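Local atomic coordinates of HD domain protein (Enterococcus faecalis, PDB entry 4LRL), a protein that probably hydrolyses deoxyribonucleoside triphosphates as a metal-dependent HD-domain triphosphohydrolase under allosteric control by nucleotides. Residues 29-40 with 49-59. Residues are numbered along the deposited sequence; the frame is centred on the assembly and turned at random.
Sequences YKEQRLPIEKVF and HVQHQVILDLI. With DGT (2'-deoxyguanosine-5'-triphosphate), chain O.
Gln32 O is gripped twice: the backbone N of Gln53, in the first turn of helix 53-60, donates to it at 3.0 Å from above the carbonyl plane, and a water that also donates to Tyr29 O supplies a second hydrogen. Asp57 is likewise shared. Its OD2 takes the Tyr29 hydroxyl on the anti lone pair, nearly in the plane of the ring, while Gln53 NE2 reaches OD1 from above the carboxylate; a bend at chi2 (64°) lays that amide along its own helix, toward the residue one turn further on. Val54 CG2 lies over one face of the Tyr29 ring in a CH-pi contact, 3.7 Å from the centroid. Beyond this end, strands 33-42, broken by a corner at Pro35 and Ile36, and 46-52 form an antiparallel beta hairpin, in which Lys38 and Val50 are a hydrogen-bonded pair, N to O at 2.9 Å in both directions. Leu34 touches two neighbours, CD1 on Val50 CG1 and CD2 on Leu56 CD2. Lys38 CD passes 3.5 Å from Leu56 CD1, and NZ donates to O2G and O1B of dGTP, which Arg350 and Lys354 of a third subunit also bind. Phe40 lays a ring face against the deoxyribose C2' and meets Val50 CG2 through CE1 at 3.7 Å.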
# COMPACT_ATOMS: atom_id res chain seq x y z
N TYR C 29 -12.04 38.46 -14.71
CA TYR C 29 -12.47 37.18 -14.13
C TYR C 29 -11.61 35.98 -14.56
O TYR C 29 -11.24 35.15 -13.73
CB TYR C 29 -13.95 36.94 -14.47
CG TYR C 29 -14.63 35.85 -13.68
CD1 TYR C 29 -14.55 35.80 -12.28
CD2 TYR C 29 -15.39 34.87 -14.33
CE1 TYR C 29 -15.19 34.80 -11.56
CE2 TYR C 29 -16.04 33.87 -13.61
CZ TYR C 29 -15.93 33.84 -12.23
OH TYR C 29 -16.57 32.85 -11.53
N LYS C 30 -11.30 35.90 -15.85
CA LYS C 30 -10.49 34.83 -16.43
C LYS C 30 -9.10 34.73 -15.79
O LYS C 30 -8.50 33.65 -15.73
CB LYS C 30 -10.41 35.02 -17.95
CG LYS C 30 -9.23 34.38 -18.67
CD LYS C 30 -8.97 35.13 -19.98
CE LYS C 30 -7.49 35.45 -20.17
NZ LYS C 30 -7.28 36.73 -20.92
N GLU C 31 -8.61 35.87 -15.29
CA GLU C 31 -7.27 35.96 -14.70
C GLU C 31 -7.29 35.90 -13.17
O GLU C 31 -6.23 35.85 -12.54
CB GLU C 31 -6.59 37.25 -15.14
CG GLU C 31 -6.24 37.33 -16.61
CD GLU C 31 -5.79 38.72 -17.02
OE1 GLU C 31 -4.58 38.90 -17.28
OE2 GLU C 31 -6.63 39.65 -17.05
N GLN C 32 -8.48 35.89 -12.57
CA GLN C 32 -8.61 35.96 -11.12
C GLN C 32 -8.05 34.73 -10.40
O GLN C 32 -8.54 33.62 -10.57
CB GLN C 32 -10.06 36.21 -10.70
CG GLN C 32 -10.50 37.65 -10.84
CD GLN C 32 -11.70 38.00 -9.98
OE1 GLN C 32 -12.02 37.30 -9.01
NE2 GLN C 32 -12.37 39.09 -10.31
N ARG C 33 -7.00 34.97 -9.61
CA ARG C 33 -6.39 33.95 -8.77
C ARG C 33 -6.86 34.11 -7.33
O ARG C 33 -7.10 35.23 -6.88
CB ARG C 33 -4.86 34.05 -8.83
CG ARG C 33 -4.18 32.96 -9.64
CD ARG C 33 -4.19 33.25 -11.13
NE ARG C 33 -3.64 32.15 -11.92
CZ ARG C 33 -3.42 32.19 -13.23
NH1 ARG C 33 -3.71 33.28 -13.93
NH2 ARG C 33 -2.92 31.13 -13.86
N LEU C 34 -6.98 33.00 -6.62
CA LEU C 34 -7.37 33.02 -5.21
C LEU C 34 -6.22 33.54 -4.36
O LEU C 34 -5.06 33.22 -4.65
CB LEU C 34 -7.78 31.62 -4.74
CG LEU C 34 -9.06 31.01 -5.33
CD1 LEU C 34 -9.14 29.53 -4.99
CD2 LEU C 34 -10.30 31.75 -4.84
N PRO C 35 -6.53 34.35 -3.32
CA PRO C 35 -5.47 34.86 -2.43
C PRO C 35 -4.52 33.74 -2.02
O PRO C 35 -3.31 33.83 -2.27
CB PRO C 35 -6.25 35.39 -1.21
CG PRO C 35 -7.58 35.77 -1.76
CD PRO C 35 -7.87 34.82 -2.91
N ILE C 36 -5.07 32.68 -1.43
CA ILE C 36 -4.30 31.48 -1.11
C ILE C 36 -4.88 30.25 -1.81
O ILE C 36 -6.10 30.07 -1.86
CB ILE C 36 -4.15 31.24 0.42
CG1 ILE C 36 -5.52 31.21 1.12
CG2 ILE C 36 -3.26 32.31 1.04
CD1 ILE C 36 -6.03 29.82 1.47
N GLU C 37 -3.98 29.44 -2.36
CA GLU C 37 -4.33 28.15 -2.93
C GLU C 37 -5.28 27.37 -2.01
O GLU C 37 -5.02 27.25 -0.81
CB GLU C 37 -3.06 27.34 -3.17
CG GLU C 37 -3.29 25.92 -3.63
CD GLU C 37 -1.99 25.21 -3.95
OE1 GLU C 37 -1.77 24.91 -5.14
OE2 GLU C 37 -1.19 24.98 -3.02
N LYS C 38 -6.37 26.87 -2.58
CA LYS C 38 -7.34 26.08 -1.82
C LYS C 38 -7.17 24.59 -2.09
O LYS C 38 -7.38 24.12 -3.20
CB LYS C 38 -8.77 26.52 -2.14
CG LYS C 38 -9.79 26.05 -1.12
CD LYS C 38 -11.16 26.56 -1.48
CE LYS C 38 -12.01 26.77 -0.26
NZ LYS C 38 -11.49 27.87 0.60
N VAL C 39 -6.80 23.86 -1.04
CA VAL C 39 -6.56 22.43 -1.16
C VAL C 39 -7.73 21.61 -0.63
O VAL C 39 -8.30 21.90 0.44
CB VAL C 39 -5.21 21.97 -0.51
CG1 VAL C 39 -4.01 22.58 -1.24
CG2 VAL C 39 -5.16 22.29 0.99
N PHE C 40 -8.08 20.58 -1.39
CA PHE C 40 -9.14 19.66 -1.03
C PHE C 40 -8.51 18.30 -0.77
O PHE C 40 -7.85 17.73 -1.64
CB PHE C 40 -10.16 19.54 -2.17
CG PHE C 40 -10.89 20.82 -2.50
CD1 PHE C 40 -10.20 21.98 -2.84
CD2 PHE C 40 -12.28 20.85 -2.51
CE1 PHE C 40 -10.88 23.15 -3.17
CE2 PHE C 40 -12.97 22.02 -2.84
CZ PHE C 40 -12.27 23.17 -3.16
N HIS C 49 -5.86 20.79 -5.93
CA HIS C 49 -5.34 22.16 -5.79
C HIS C 49 -6.12 23.13 -6.67
O HIS C 49 -6.20 22.94 -7.89
CB HIS C 49 -3.86 22.23 -6.17
CG HIS C 49 -2.97 21.36 -5.33
ND1 HIS C 49 -2.86 20.00 -5.54
CD2 HIS C 49 -2.14 21.65 -4.30
CE1 HIS C 49 -2.00 19.49 -4.66
NE2 HIS C 49 -1.56 20.47 -3.90
N VAL C 50 -6.68 24.17 -6.05
CA VAL C 50 -7.47 25.18 -6.76
C VAL C 50 -6.87 26.58 -6.57
O VAL C 50 -6.76 27.06 -5.43
CB VAL C 50 -8.95 25.16 -6.30
CG1 VAL C 50 -9.75 26.30 -6.96
CG2 VAL C 50 -9.58 23.80 -6.59
N GLN C 51 -6.49 27.21 -7.69
CA GLN C 51 -5.93 28.58 -7.71
C GLN C 51 -6.84 29.61 -8.37
O GLN C 51 -6.77 30.79 -8.05
CB GLN C 51 -4.59 28.64 -8.44
CG GLN C 51 -3.43 27.98 -7.73
CD GLN C 51 -3.13 26.62 -8.30
OE1 GLN C 51 -2.38 26.49 -9.27
NE2 GLN C 51 -3.73 25.59 -7.71
N HIS C 52 -7.67 29.17 -9.32
CA HIS C 52 -8.53 30.09 -10.07
C HIS C 52 -9.88 30.29 -9.39
O HIS C 52 -10.51 29.33 -8.95
CB HIS C 52 -8.75 29.57 -11.49
CG HIS C 52 -7.51 29.47 -12.31
ND1 HIS C 52 -6.70 28.35 -12.31
CD2 HIS C 52 -6.92 30.35 -13.16
CE1 HIS C 52 -5.68 28.54 -13.12
NE2 HIS C 52 -5.79 29.75 -13.65
N GLN C 53 -10.31 31.55 -9.33
CA GLN C 53 -11.65 31.90 -8.86
C GLN C 53 -12.74 31.21 -9.69
O GLN C 53 -13.75 30.76 -9.15
CB GLN C 53 -11.83 33.43 -8.89
CG GLN C 53 -13.10 33.94 -8.22
CD GLN C 53 -13.12 33.66 -6.71
OE1 GLN C 53 -12.34 34.24 -5.95
NE2 GLN C 53 -14.02 32.78 -6.29
N VAL C 54 -12.53 31.11 -11.00
CA VAL C 54 -13.49 30.46 -11.89
C VAL C 54 -13.72 29.00 -11.49
O VAL C 54 -14.86 28.53 -11.45
CB VAL C 54 -13.03 30.55 -13.37
CG1 VAL C 54 -13.88 29.67 -14.28
CG2 VAL C 54 -13.07 31.99 -13.85
N ILE C 55 -12.62 28.29 -11.18
CA ILE C 55 -12.67 26.89 -10.80
C ILE C 55 -13.38 26.72 -9.45
O ILE C 55 -14.24 25.86 -9.31
CB ILE C 55 -11.26 26.25 -10.78
CG1 ILE C 55 -10.59 26.36 -12.16
CG2 ILE C 55 -11.31 24.80 -10.27
CD1 ILE C 55 -11.34 25.69 -13.32
N LEU C 56 -13.02 27.56 -8.47
CA LEU C 56 -13.66 27.50 -7.16
C LEU C 56 -15.17 27.72 -7.28
O LEU C 56 -15.96 27.00 -6.67
CB LEU C 56 -13.05 28.51 -6.19
CG LEU C 56 -13.66 28.49 -4.78
CD1 LEU C 56 -13.44 27.15 -4.10
CD2 LEU C 56 -13.14 29.62 -3.93
N ASP C 57 -15.55 28.72 -8.09
CA ASP C 57 -16.96 29.02 -8.33
C ASP C 57 -17.68 27.87 -9.02
O ASP C 57 -18.83 27.57 -8.70
CB ASP C 57 -17.11 30.30 -9.16
CG ASP C 57 -16.76 31.56 -8.39
OD1 ASP C 57 -16.69 31.51 -7.14
OD2 ASP C 57 -16.56 32.60 -9.04
N LEU C 58 -17.01 27.22 -9.98
CA LEU C 58 -17.62 26.09 -10.67
C LEU C 58 -17.86 24.93 -9.71
O LEU C 58 -18.94 24.33 -9.73
CB LEU C 58 -16.79 25.65 -11.88
CG LEU C 58 -16.88 26.53 -13.13
CD1 LEU C 58 -15.87 26.06 -14.18
CD2 LEU C 58 -18.29 26.57 -13.73
N ILE C 59 -16.87 24.64 -8.86
CA ILE C 59 -16.99 23.60 -7.84
C ILE C 59 -18.15 23.88 -6.92
O ILE C 59 -18.92 22.99 -6.57
CB ILE C 59 -15.67 23.46 -7.02
CG1 ILE C 59 -14.56 22.89 -7.91
CG2 ILE C 59 -15.90 22.62 -5.75
CD1 ILE C 59 -13.18 22.93 -7.31
PG DGT O . -13.57 30.26 2.56
O1G DGT O . -14.54 31.43 2.54
O2G DGT O . -13.43 29.54 1.24
O3G DGT O . -12.26 30.59 3.24
O3B DGT O . -14.30 29.18 3.50
PB DGT O . -13.48 28.02 4.26
O1B DGT O . -12.17 27.79 3.55
O2B DGT O . -13.48 28.33 5.74
O3A DGT O . -14.45 26.74 4.06
PA DGT O . -14.86 26.11 2.64
O1A DGT O . -14.15 26.78 1.51
O2A DGT O . -16.37 26.00 2.59
O5' DGT O . -14.27 24.62 2.78
C5' DGT O . -12.97 24.40 3.34
C4' DGT O . -12.59 22.92 3.25
O4' DGT O . -13.64 22.17 2.64
C3' DGT O . -11.36 22.74 2.38
O3' DGT O . -10.41 21.91 3.08
C2' DGT O . -11.84 22.04 1.12
C1' DGT O . -13.10 21.35 1.61
N9 DGT O . -14.13 21.10 0.56
C8 DGT O . -14.56 19.89 0.19
N7 DGT O . -15.52 19.97 -0.77
C5 DGT O . -15.71 21.27 -1.01
C6 DGT O . -16.59 22.05 -1.90
O6 DGT O . -17.39 21.47 -2.66
N1 DGT O . -16.49 23.39 -1.86
C2 DGT O . -15.63 24.03 -1.03
N2 DGT O . -15.59 25.38 -1.04
N3 DGT O . -14.80 23.37 -0.18
C4 DGT O . -14.80 22.02 -0.13
O HOH W 1 -9.99 32.65 -12.52